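Histidinol-phosphatase (Bordetella pertussis, PDB 3FVV) probably removes the phosphate from L-histidinol phosphate, as a HAD-like hydrolase of the SerB family, in the penultimate step of histidine biosynthesis. Local coordinates at residues D26-R30 with T31-G35; A79-E82 with E83-D87; N189-P192 with L193-V197. One frame throughout, in Å; residues are numbered along the deposited sequence.

Interaction 1 (D26-R30 with T31-G35)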
ATOM      1  N   ASP A  26      12.024   9.379   2.909  1.00 14.53           N
ATOM      2  CA  ASP A  26      12.367  10.760   3.103  1.00 14.75           C
ATOM      3  C   ASP A  26      12.430  11.096   4.582  1.00 14.91           C
ATOM      4  O   ASP A  26      13.265  11.891   5.003  1.00 14.22           O
ATOM      5  CB  ASP A  26      11.344  11.672   2.420  1.00 16.82           C
ATOM      6  CG  ASP A  26      11.768  13.114   2.468  1.00 19.84           C
ATOM      7  OD1 ASP A  26      12.885  13.406   2.016  1.00 23.29           O
ATOM      8  OD2 ASP A  26      11.007  13.922   2.989  1.00 26.89           O
ATOM      9  N   PHE A  27      11.554  10.482   5.372  1.00 14.05           N
ATOM     10  CA  PHE A  27      11.552  10.674   6.815  1.00 13.81           C
ATOM     11  C   PHE A  27      12.859  10.161   7.434  1.00 13.17           C
ATOM     12  O   PHE A  27      13.479  10.834   8.266  1.00 12.60           O
ATOM     13  CB  PHE A  27      10.337  10.001   7.435  1.00 13.45           C
ATOM     14  CG  PHE A  27      10.435   9.809   8.922  1.00 15.32           C
ATOM     15  CD1 PHE A  27       9.943  10.777   9.784  1.00 17.30           C
ATOM     16  CD2 PHE A  27      10.970   8.667   9.459  1.00 15.00           C
ATOM     17  CE1 PHE A  27      10.010  10.623  11.111  1.00 17.06           C
ATOM     18  CE2 PHE A  27      11.044   8.524  10.810  1.00 17.78           C
ATOM     19  CZ  PHE A  27      10.567   9.497  11.634  1.00 14.66           C
ATOM     20  N   LEU A  28      13.300   8.981   7.021  1.00 13.24           N
ATOM     21  CA  LEU A  28      14.582   8.441   7.511  1.00 12.78           C
ATOM     22  C   LEU A  28      15.755   9.319   7.044  1.00 12.83           C
ATOM     23  O   LEU A  28      16.668   9.620   7.847  1.00 13.29           O
ATOM     24  CB  LEU A  28      14.781   6.981   7.083  1.00 12.94           C
ATOM     25  CG  LEU A  28      13.787   5.943   7.629  1.00 12.18           C
ATOM     26  CD1 LEU A  28      13.987   4.640   6.887  1.00  7.84           C
ATOM     27  CD2 LEU A  28      13.968   5.735   9.097  1.00 10.06           C
ATOM     28  N   ALA A  29      15.717   9.788   5.797  1.00 13.59           N
ATOM     29  CA  ALA A  29      16.778  10.700   5.267  1.00 14.23           C
ATOM     30  C   ALA A  29      16.900  11.991   6.132  1.00 15.78           C
ATOM     31  O   ALA A  29      17.997  12.330   6.639  1.00 14.86           O
ATOM     32  CB  ALA A  29      16.501  11.062   3.790  1.00 13.59           C
ATOM     33  N   ARG A  30      15.771  12.700   6.232  1.00 16.25           N
ATOM     34  CA  ARG A  30      15.601  13.953   6.984  1.00 18.36           C
ATOM     35  C   ARG A  30      16.023  13.894   8.414  1.00 18.68           C
ATOM     36  O   ARG A  30      16.333  14.875   9.003  1.00 17.32           O
ATOM     37  CB  ARG A  30      14.107  14.292   7.154  1.00 18.99           C
ATOM     38  CG  ARG A  30      13.571  15.312   6.282  1.00 23.92           C
ATOM     39  CD  ARG A  30      12.331  16.054   6.908  1.00 24.66           C
ATOM     40  NE  ARG A  30      11.205  15.270   7.482  1.00 22.71           N
ATOM     41  CZ  ARG A  30      10.417  14.425   6.816  1.00 22.34           C
ATOM     42  NH1 ARG A  30      10.650  14.087   5.557  1.00 23.46           N
ATOM     43  NH2 ARG A  30       9.394  13.872   7.439  1.00 22.39           N
ATOM     44  N   THR A  31      15.887  12.733   9.002  1.00 20.27           N
ATOM     45  CA  THR A  31      15.847  12.605  10.395  1.00 21.21           C
ATOM     46  C   THR A  31      17.073  11.978  11.114  1.00 23.28           C
ATOM     47  O   THR A  31      16.910  11.437  12.188  1.00 25.88           O
ATOM     48  CB  THR A  31      14.528  11.841  10.646  1.00 22.37           C
ATOM     49  OG1 THR A  31      13.772  12.468  11.655  1.00 26.13           O
ATOM     50  CG2 THR A  31      14.709  10.430  10.892  1.00 14.73           C
ATOM     51  N   GLY A  32      18.299  11.950  10.643  1.00 24.34           N
ATOM     52  CA  GLY A  32      18.794  11.385   9.473  1.00 25.03           C
ATOM     53  C   GLY A  32      19.385  10.039  10.002  1.00 25.73           C
ATOM     54  O   GLY A  32      20.386   9.961  10.739  1.00 26.29           O
ATOM     55  N   ARG A  33      18.686   8.980   9.648  1.00 24.54           N
ATOM     56  CA  ARG A  33      18.947   7.660  10.091  1.00 24.66           C
ATOM     57  C   ARG A  33      19.307   6.858   8.876  1.00 24.87           C
ATOM     58  O   ARG A  33      19.331   5.660   8.937  1.00 24.79           O
ATOM     59  CB  ARG A  33      17.667   7.143  10.737  1.00 24.13           C
ATOM     60  CG  ARG A  33      17.451   7.784  12.057  1.00 22.75           C
ATOM     61  CD  ARG A  33      16.023   8.016  12.330  1.00 20.50           C
ATOM     62  NE  ARG A  33      15.828   8.482  13.713  1.00 22.68           N
ATOM     63  CZ  ARG A  33      14.708   9.053  14.135  1.00 20.54           C
ATOM     64  NH1 ARG A  33      13.691   9.231  13.283  1.00 18.77           N
ATOM     65  NH2 ARG A  33      14.587   9.419  15.395  1.00 18.70           N
ATOM     66  N   ALA A  34      19.590   7.539   7.763  1.00 25.56           N
ATOM     67  CA  ALA A  34      19.934   6.852   6.488  1.00 26.35           C
ATOM     68  C   ALA A  34      21.246   7.437   5.968  1.00 27.42           C
ATOM     69  O   ALA A  34      21.484   7.459   4.765  1.00 28.24           O
ATOM     70  CB  ALA A  34      18.803   7.018   5.452  1.00 23.74           C
ATOM     71  N   GLY A  35      22.068   7.953   6.893  1.00 28.93           N
ATOM     72  CA  GLY A  35      23.319   8.656   6.541  1.00 29.58           C
ATOM     73  C   GLY A  35      23.220  10.171   6.619  1.00 30.47           C
ATOM     74  O   GLY A  35      22.350  10.735   7.270  1.00 29.25           O
TER

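Interaction 2 (A79-E82 with E83-D87)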
ATOM      1  N   ALA A  79      10.486   2.286  17.026  1.00  9.05           N
ATOM      2  CA  ALA A  79      10.479   3.567  17.710  1.00  9.73           C
ATOM      3  C   ALA A  79      10.401   4.661  16.618  1.00 10.51           C
ATOM      4  O   ALA A  79       9.534   5.505  16.653  1.00  9.95           O
ATOM      5  CB  ALA A  79      11.734   3.723  18.647  1.00  9.79           C
ATOM      6  N   TRP A  80      11.227   4.550  15.574  1.00 10.98           N
ATOM      7  CA  TRP A  80      11.191   5.561  14.507  1.00 11.49           C
ATOM      8  C   TRP A  80       9.906   5.579  13.688  1.00 11.29           C
ATOM      9  O   TRP A  80       9.412   6.631  13.289  1.00 11.52           O
ATOM     10  CB  TRP A  80      12.414   5.457  13.580  1.00 11.73           C
ATOM     11  CG  TRP A  80      13.713   5.502  14.306  1.00 10.68           C
ATOM     12  CD1 TRP A  80      13.936   6.015  15.517  1.00 13.16           C
ATOM     13  CD2 TRP A  80      14.960   4.969  13.856  1.00 11.75           C
ATOM     14  NE1 TRP A  80      15.234   5.839  15.881  1.00 12.78           N
ATOM     15  CE2 TRP A  80      15.899   5.223  14.852  1.00 12.49           C
ATOM     16  CE3 TRP A  80      15.374   4.328  12.679  1.00 12.81           C
ATOM     17  CZ2 TRP A  80      17.261   4.812  14.753  1.00 14.57           C
ATOM     18  CZ3 TRP A  80      16.717   3.948  12.566  1.00 13.82           C
ATOM     19  CH2 TRP A  80      17.636   4.179  13.603  1.00 15.48           C
ATOM     20  N   HIS A  81       9.338   4.413  13.449  1.00 12.93           N
ATOM     21  CA  HIS A  81       8.067   4.362  12.765  1.00 11.73           C
ATOM     22  C   HIS A  81       6.940   5.020  13.575  1.00 11.39           C
ATOM     23  O   HIS A  81       6.100   5.637  13.025  1.00  9.46           O
ATOM     24  CB  HIS A  81       7.747   2.947  12.336  1.00 11.02           C
ATOM     25  CG  HIS A  81       6.541   2.859  11.473  1.00 11.28           C
ATOM     26  ND1 HIS A  81       6.601   2.874  10.088  1.00 14.19           N
ATOM     27  CD2 HIS A  81       5.241   2.813  11.785  1.00  9.88           C
ATOM     28  CE1 HIS A  81       5.380   2.813   9.599  1.00 10.56           C
ATOM     29  NE2 HIS A  81       4.535   2.779  10.604  1.00 13.30           N
ATOM     30  N   GLU A  82       6.923   4.866  14.882  1.00 12.18           N
ATOM     31  CA  GLU A  82       5.936   5.588  15.681  1.00 13.60           C
ATOM     32  C   GLU A  82       6.044   7.079  15.511  1.00 13.38           C
ATOM     33  O   GLU A  82       5.081   7.765  15.392  1.00 14.36           O
ATOM     34  CB  GLU A  82       6.021   5.256  17.183  1.00 14.34           C
ATOM     35  CG  GLU A  82       5.754   3.814  17.528  1.00 17.91           C
ATOM     36  CD  GLU A  82       6.196   3.436  18.945  1.00 24.76           C
ATOM     37  OE1 GLU A  82       6.509   4.334  19.745  1.00 28.36           O
ATOM     38  OE2 GLU A  82       6.285   2.224  19.259  1.00 24.73           O
ATOM     39  N   GLU A  83       7.245   7.604  15.457  1.00 13.61           N
ATOM     40  CA  GLU A  83       7.397   9.020  15.228  1.00 14.15           C
ATOM     41  C   GLU A  83       6.862   9.408  13.842  1.00 13.70           C
ATOM     42  O   GLU A  83       6.277  10.443  13.686  1.00 14.05           O
ATOM     43  CB  GLU A  83       8.903   9.354  15.374  1.00 14.94           C
ATOM     44  CG  GLU A  83       9.265  10.799  15.044  1.00 18.98           C
ATOM     45  CD  GLU A  83      10.821  10.970  14.988  1.00 23.74           C
ATOM     46  OE1 GLU A  83      11.531  10.201  15.697  1.00 23.66           O
ATOM     47  OE2 GLU A  83      11.314  11.812  14.186  1.00 22.43           O
ATOM     48  N   PHE A  84       7.143   8.575  12.837  1.00 13.44           N
ATOM     49  CA  PHE A  84       6.636   8.709  11.488  1.00 13.35           C
ATOM     50  C   PHE A  84       5.110   8.718  11.472  1.00 13.41           C
ATOM     51  O   PHE A  84       4.497   9.502  10.755  1.00 10.90           O
ATOM     52  CB  PHE A  84       7.185   7.560  10.637  1.00 13.65           C
ATOM     53  CG  PHE A  84       6.652   7.484   9.213  1.00 10.45           C
ATOM     54  CD1 PHE A  84       6.928   8.501   8.296  1.00 13.23           C
ATOM     55  CD2 PHE A  84       5.972   6.395   8.791  1.00 10.67           C
ATOM     56  CE1 PHE A  84       6.510   8.454   7.005  1.00  9.67           C
ATOM     57  CE2 PHE A  84       5.502   6.293   7.435  1.00 11.10           C
ATOM     58  CZ  PHE A  84       5.787   7.320   6.546  1.00 12.23           C
ATOM     59  N   MET A  85       4.518   7.826  12.248  1.00 12.84           N
ATOM     60  CA  MET A  85       3.059   7.774  12.279  1.00 14.07           C
ATOM     61  C   MET A  85       2.534   9.071  12.840  1.00 13.78           C
ATOM     62  O   MET A  85       1.650   9.685  12.247  1.00 14.10           O
ATOM     63  CB  MET A  85       2.517   6.625  13.133  1.00 13.00           C
ATOM     64  CG  MET A  85       2.577   5.276  12.468  1.00 14.34           C
ATOM     65  SD  MET A  85       1.539   5.050  10.990  1.00  7.91           S
ATOM     66  CE  MET A  85      -0.070   5.023  11.849  1.00 12.95           C
ATOM     67  N   ARG A  86       3.135   9.519  13.949  1.00 14.48           N
ATOM     68  CA  ARG A  86       2.675  10.728  14.656  1.00 14.83           C
ATOM     69  C   ARG A  86       2.848  12.017  13.843  1.00 14.86           C
ATOM     70  O   ARG A  86       2.014  12.928  13.929  1.00 14.81           O
ATOM     71  CB  ARG A  86       3.464  10.816  15.979  1.00 15.96           C
ATOM     72  CG  ARG A  86       3.413  12.075  16.719  1.00 17.20           C
ATOM     73  CD  ARG A  86       4.364  12.101  18.034  1.00 18.37           C
ATOM     74  NE  ARG A  86       4.244  10.806  18.681  1.00 22.17           N
ATOM     75  CZ  ARG A  86       5.195   9.857  18.755  1.00 25.42           C
ATOM     76  NH1 ARG A  86       6.457  10.052  18.376  1.00 26.90           N
ATOM     77  NH2 ARG A  86       4.880   8.706  19.294  1.00 27.38           N
ATOM     78  N   ASP A  87       3.939  12.124  13.086  1.00 14.53           N
ATOM     79  CA  ASP A  87       4.367  13.414  12.478  1.00 14.59           C
ATOM     80  C   ASP A  87       4.012  13.466  10.989  1.00 14.10           C
ATOM     81  O   ASP A  87       3.851  14.530  10.432  1.00 12.71           O
ATOM     82  CB  ASP A  87       5.893  13.637  12.601  1.00 14.59           C
ATOM     83  CG  ASP A  87       6.329  13.868  14.030  1.00 18.35           C
ATOM     84  OD1 ASP A  87       5.415  14.019  14.853  1.00 23.11           O
ATOM     85  OD2 ASP A  87       7.544  13.910  14.330  1.00 20.60           O
TER

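Interaction 3 (N189-P192 with L193-V197)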
ATOM      1  N   ASN A 189      -1.474   1.148 -12.451  1.00 15.95           N
ATOM      2  CA  ASN A 189      -0.798  -0.046 -11.934  1.00 15.07           C
ATOM      3  C   ASN A 189      -1.760  -1.076 -11.389  1.00 14.54           C
ATOM      4  O   ASN A 189      -1.475  -2.256 -11.406  1.00 14.29           O
ATOM      5  CB  ASN A 189       0.177   0.292 -10.809  1.00 14.88           C
ATOM      6  CG  ASN A 189       1.518   0.885 -11.302  1.00 17.36           C
ATOM      7  OD1 ASN A 189       2.176   1.651 -10.578  1.00 22.71           O
ATOM      8  ND2 ASN A 189       1.947   0.483 -12.452  1.00 14.93           N
ATOM      9  N   ASP A 190      -2.885  -0.624 -10.863  1.00 15.08           N
ATOM     10  CA  ASP A 190      -3.873  -1.525 -10.245  1.00 15.26           C
ATOM     11  C   ASP A 190      -5.069  -1.958 -11.118  1.00 15.18           C
ATOM     12  O   ASP A 190      -6.049  -2.572 -10.618  1.00 15.82           O
ATOM     13  CB  ASP A 190      -4.389  -0.905  -8.958  1.00 16.00           C
ATOM     14  CG  ASP A 190      -3.461  -1.178  -7.774  1.00 18.89           C
ATOM     15  OD1 ASP A 190      -2.699  -2.164  -7.889  1.00 18.57           O
ATOM     16  OD2 ASP A 190      -3.498  -0.416  -6.764  1.00 19.12           O
ATOM     17  N   VAL A 191      -4.989  -1.728 -12.415  1.00 14.92           N
ATOM     18  CA  VAL A 191      -6.016  -2.249 -13.331  1.00 15.09           C
ATOM     19  C   VAL A 191      -6.176  -3.781 -13.138  1.00 15.87           C
ATOM     20  O   VAL A 191      -7.274  -4.302 -13.157  1.00 15.91           O
ATOM     21  CB  VAL A 191      -5.674  -1.850 -14.803  1.00 15.72           C
ATOM     22  CG1 VAL A 191      -6.545  -2.683 -15.913  1.00 15.53           C
ATOM     23  CG2 VAL A 191      -5.747  -0.288 -14.978  1.00 13.37           C
ATOM     24  N   PRO A 192      -5.078  -4.515 -12.882  1.00 16.26           N
ATOM     25  CA  PRO A 192      -5.293  -5.948 -12.685  1.00 16.18           C
ATOM     26  C   PRO A 192      -6.277  -6.315 -11.604  1.00 16.54           C
ATOM     27  O   PRO A 192      -7.259  -7.040 -11.892  1.00 17.43           O
ATOM     28  CB  PRO A 192      -3.890  -6.471 -12.382  1.00 16.56           C
ATOM     29  CG  PRO A 192      -3.008  -5.618 -13.220  1.00 16.59           C
ATOM     30  CD  PRO A 192      -3.656  -4.223 -13.163  1.00 17.36           C
ATOM     31  N   LEU A 193      -6.113  -5.763 -10.390  1.00 15.58           N
ATOM     32  CA  LEU A 193      -7.081  -6.057  -9.336  1.00 14.54           C
ATOM     33  C   LEU A 193      -8.449  -5.343  -9.579  1.00 15.08           C
ATOM     34  O   LEU A 193      -9.512  -5.869  -9.225  1.00 14.94           O
ATOM     35  CB  LEU A 193      -6.527  -5.720  -7.945  1.00 14.59           C
ATOM     36  CG  LEU A 193      -7.408  -6.140  -6.778  1.00 12.75           C
ATOM     37  CD1 LEU A 193      -7.840  -7.586  -6.921  1.00 11.11           C
ATOM     38  CD2 LEU A 193      -6.668  -5.932  -5.491  1.00 14.95           C
ATOM     39  N   LEU A 194      -8.420  -4.162 -10.178  1.00 14.12           N
ATOM     40  CA  LEU A 194      -9.641  -3.462 -10.449  1.00 14.93           C
ATOM     41  C   LEU A 194     -10.504  -4.317 -11.398  1.00 16.05           C
ATOM     42  O   LEU A 194     -11.722  -4.405 -11.231  1.00 17.35           O
ATOM     43  CB  LEU A 194      -9.381  -2.072 -11.004  1.00 14.08           C
ATOM     44  CG  LEU A 194      -8.929  -0.952 -10.070  1.00 14.63           C
ATOM     45  CD1 LEU A 194      -8.483   0.229 -10.874  1.00 11.77           C
ATOM     46  CD2 LEU A 194     -10.064  -0.551  -9.092  1.00 12.27           C
ATOM     47  N   GLU A 195      -9.855  -5.003 -12.334  1.00 17.10           N
ATOM     48  CA  GLU A 195     -10.549  -5.882 -13.300  1.00 17.39           C
ATOM     49  C   GLU A 195     -11.078  -7.166 -12.700  1.00 17.52           C
ATOM     50  O   GLU A 195     -11.991  -7.759 -13.221  1.00 17.08           O
ATOM     51  CB  GLU A 195      -9.612  -6.177 -14.478  1.00 18.02           C
ATOM     52  CG  GLU A 195      -9.603  -5.048 -15.489  1.00 20.20           C
ATOM     53  CD  GLU A 195      -8.691  -5.310 -16.676  1.00 25.39           C
ATOM     54  OE1 GLU A 195      -7.908  -6.295 -16.628  1.00 29.79           O
ATOM     55  OE2 GLU A 195      -8.743  -4.516 -17.650  1.00 26.71           O
ATOM     56  N   ALA A 196     -10.519  -7.578 -11.577  1.00 18.50           N
ATOM     57  CA  ALA A 196     -10.823  -8.865 -10.955  1.00 18.72           C
ATOM     58  C   ALA A 196     -12.087  -8.831 -10.076  1.00 19.20           C
ATOM     59  O   ALA A 196     -12.740  -9.858  -9.909  1.00 19.51           O
ATOM     60  CB  ALA A 196      -9.628  -9.346 -10.139  1.00 18.16           C
ATOM     61  N   VAL A 197     -12.427  -7.671  -9.511  1.00 19.29           N
ATOM     62  CA  VAL A 197     -13.501  -7.603  -8.533  1.00 18.83           C
ATOM     63  C   VAL A 197     -14.789  -7.259  -9.251  1.00 19.29           C
ATOM     64  O   VAL A 197     -14.750  -6.894 -10.405  1.00 18.90           O
ATOM     65  CB  VAL A 197     -13.204  -6.507  -7.467  1.00 19.45           C
ATOM     66  CG1 VAL A 197     -12.070  -6.942  -6.579  1.00 16.22           C
ATOM     67  CG2 VAL A 197     -12.907  -5.171  -8.136  1.00 18.03           C
TER
HETATM   68  O   HOH W   1      -3.455  -4.643  -9.222  1.00 15.74           O

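Interaction 1 (D26-R30 with T31-G35)
With its ring carbon CG anti to the backbone N (chi1 164°), F27 sends its phenyl group out along the end of helix 20-30, where R33, whose chain starts beside its own backbone N and bends at the second torsion, brings its guanidinium to meet it. The setting is the C-terminal end of the first helix of the helical cap inserted into the HAD-like fold, and it illustrates how a chain can leave a helix and fold back against its last turn. F27 CZ comes to 3.5 Å from R33 NH1, at the edge of the guanidinium and near its plane, with the two planes inclined by 44°. One face of the F27 ring receives the methyl of T31, CG2 lying 4.1 Å from CE2, although the methyl is modelled too close to R33 NH1 and CB too close to F27 O, so the fine placing of these groups is doubtful.

The polar core of the turn is L28 O. R33 N donates to it over 2.8 Å in a nearly straight bond (171°), while T31 N adds a weak bond of 3.4 Å, and G32 CA brings a C-H to the same oxygen. T31 is the first residue to abandon helical backbone angles, and the bond from R33 closes the turn beyond it. L28 CB also packs against A34 CB at 4.3 Å.

Helix 74-89 continues the cluster: R33 forms a salt bridge with E83 and a cation-pi contact with W80, and the ring of F27 meets that of F84. One turn back, D26 shares its carboxylate, OD1 in a salt bridge with R41 of helix 37-53 and OD2 in one with R30 NH1 at 2.6 Å, while the R30 guanidinium lies with one face over F27 CA.

Interaction 2 (A79-E82 with E83-D87)
H81 O accepts a hydrogen bond from M85 N at 2.8 Å, the shortest of this helical stretch, and the side chains of the same two residues meet as well. The chain of M85, bent at its second and third torsions, brings CG to 3.7 Å from H81 NE2, with SD 4.7 Å from the centroid of the imidazole and oblique to it.

F84 approaches the same imidazole differently. With H81 CG anti to the backbone N (chi1 -172°), the imidazole offers a face to the F84 edge, an offset edge-to-face pair with planes 61° apart and H81 CE1 3.7 Å from F84 CD2. W24 of helix 20-30 meets both rings, and F120 adds its own ring against H81.

Farther round, E82 O accepts a hydrogen bond from R86 N at 3.0 Å and also lies over one face of the R86 guanidinium, 3.8 Å from its plane. The E82 carboxylate stays short of a salt bridge, OE1 being 4.7 Å from R86 NH2.

H81, F84 and M85 gather toward helices 20-30 and 119-128, while E82 and R86 are exposed, the pattern of an amphipathic alpha-helix, here helix 74-89 of a HAD helical cap.

Interaction 3 (N189-P192 with L193-V197)
V191 and E195, one helical turn apart, set their side chains at a slant to each other. The branch that does the touching is V191 CG1, anti to its own backbone N (chi1 166°), and it meets the end of the glutamate, 3.3 Å from E195 OE2. The E195 chain leaves beside its backbone N, which puts CG 3.4 Å from V191 O, and then runs extended to bring the carboxylate to the methyl. That carbonyl oxygen itself accepts a hydrogen bond from E195 N at 2.8 Å. E195 OE2 also forms a salt bridge with R216.

L194 lays its CG, beside its own backbone N, 3.3 Å from D190 O, the very carbonyl oxygen that accepts the hydrogen bond from L194 N at 2.9 Å.

Helix 191-196 is the short helix of a beta-alpha-beta unit between the parallel strands 180-185 and 199-203, and D190 stands at its N-cap position, at the end of a loop consistent with acidic motif IV of HAD phosphatases. Its carboxylate makes no direct capping bond. A water bridges instead, donating to D190 OD1 at 2.9 Å and accepting a hydrogen bond from L193 N at 3.1 Å, and thereby serves a backbone donor of the first turn; P192, just before, has no N-H to offer. The other oxygen, OD2, forms a salt bridge with K160 and a hydrogen bond with S185 and comes close to D10, while a bound sulfate, perhaps marking the phosphate pocket, lies about 5 Å from the D190 side chain.

The leucines are buried: L193 packs on V161 and V164 of helix 158-170 and joins L194 against F183 of strand 180-185.

How the interactions relate
Interactions 1 and 2 form one continuous patch of the helical cap, their centres 12 Å apart. R33, in the turn after helix 20-30, reaches helix 74-89, its NH2 in a salt bridge of 3.2 Å with E83 OE1, and F27 CZ sits 3.5 Å from W80 O, which joins the turn at 26-35 to helix 74-89. Interaction 3 belongs to the other half of the protein: its centre is 34 Å from that of interaction 1 and 31 Å from that of interaction 2, across the chain's centre, with nearest atoms about 18 Å away from either. Interaction 3 lies near the bound sulfate, which may mark the phosphate pocket; the other two belong to the cap.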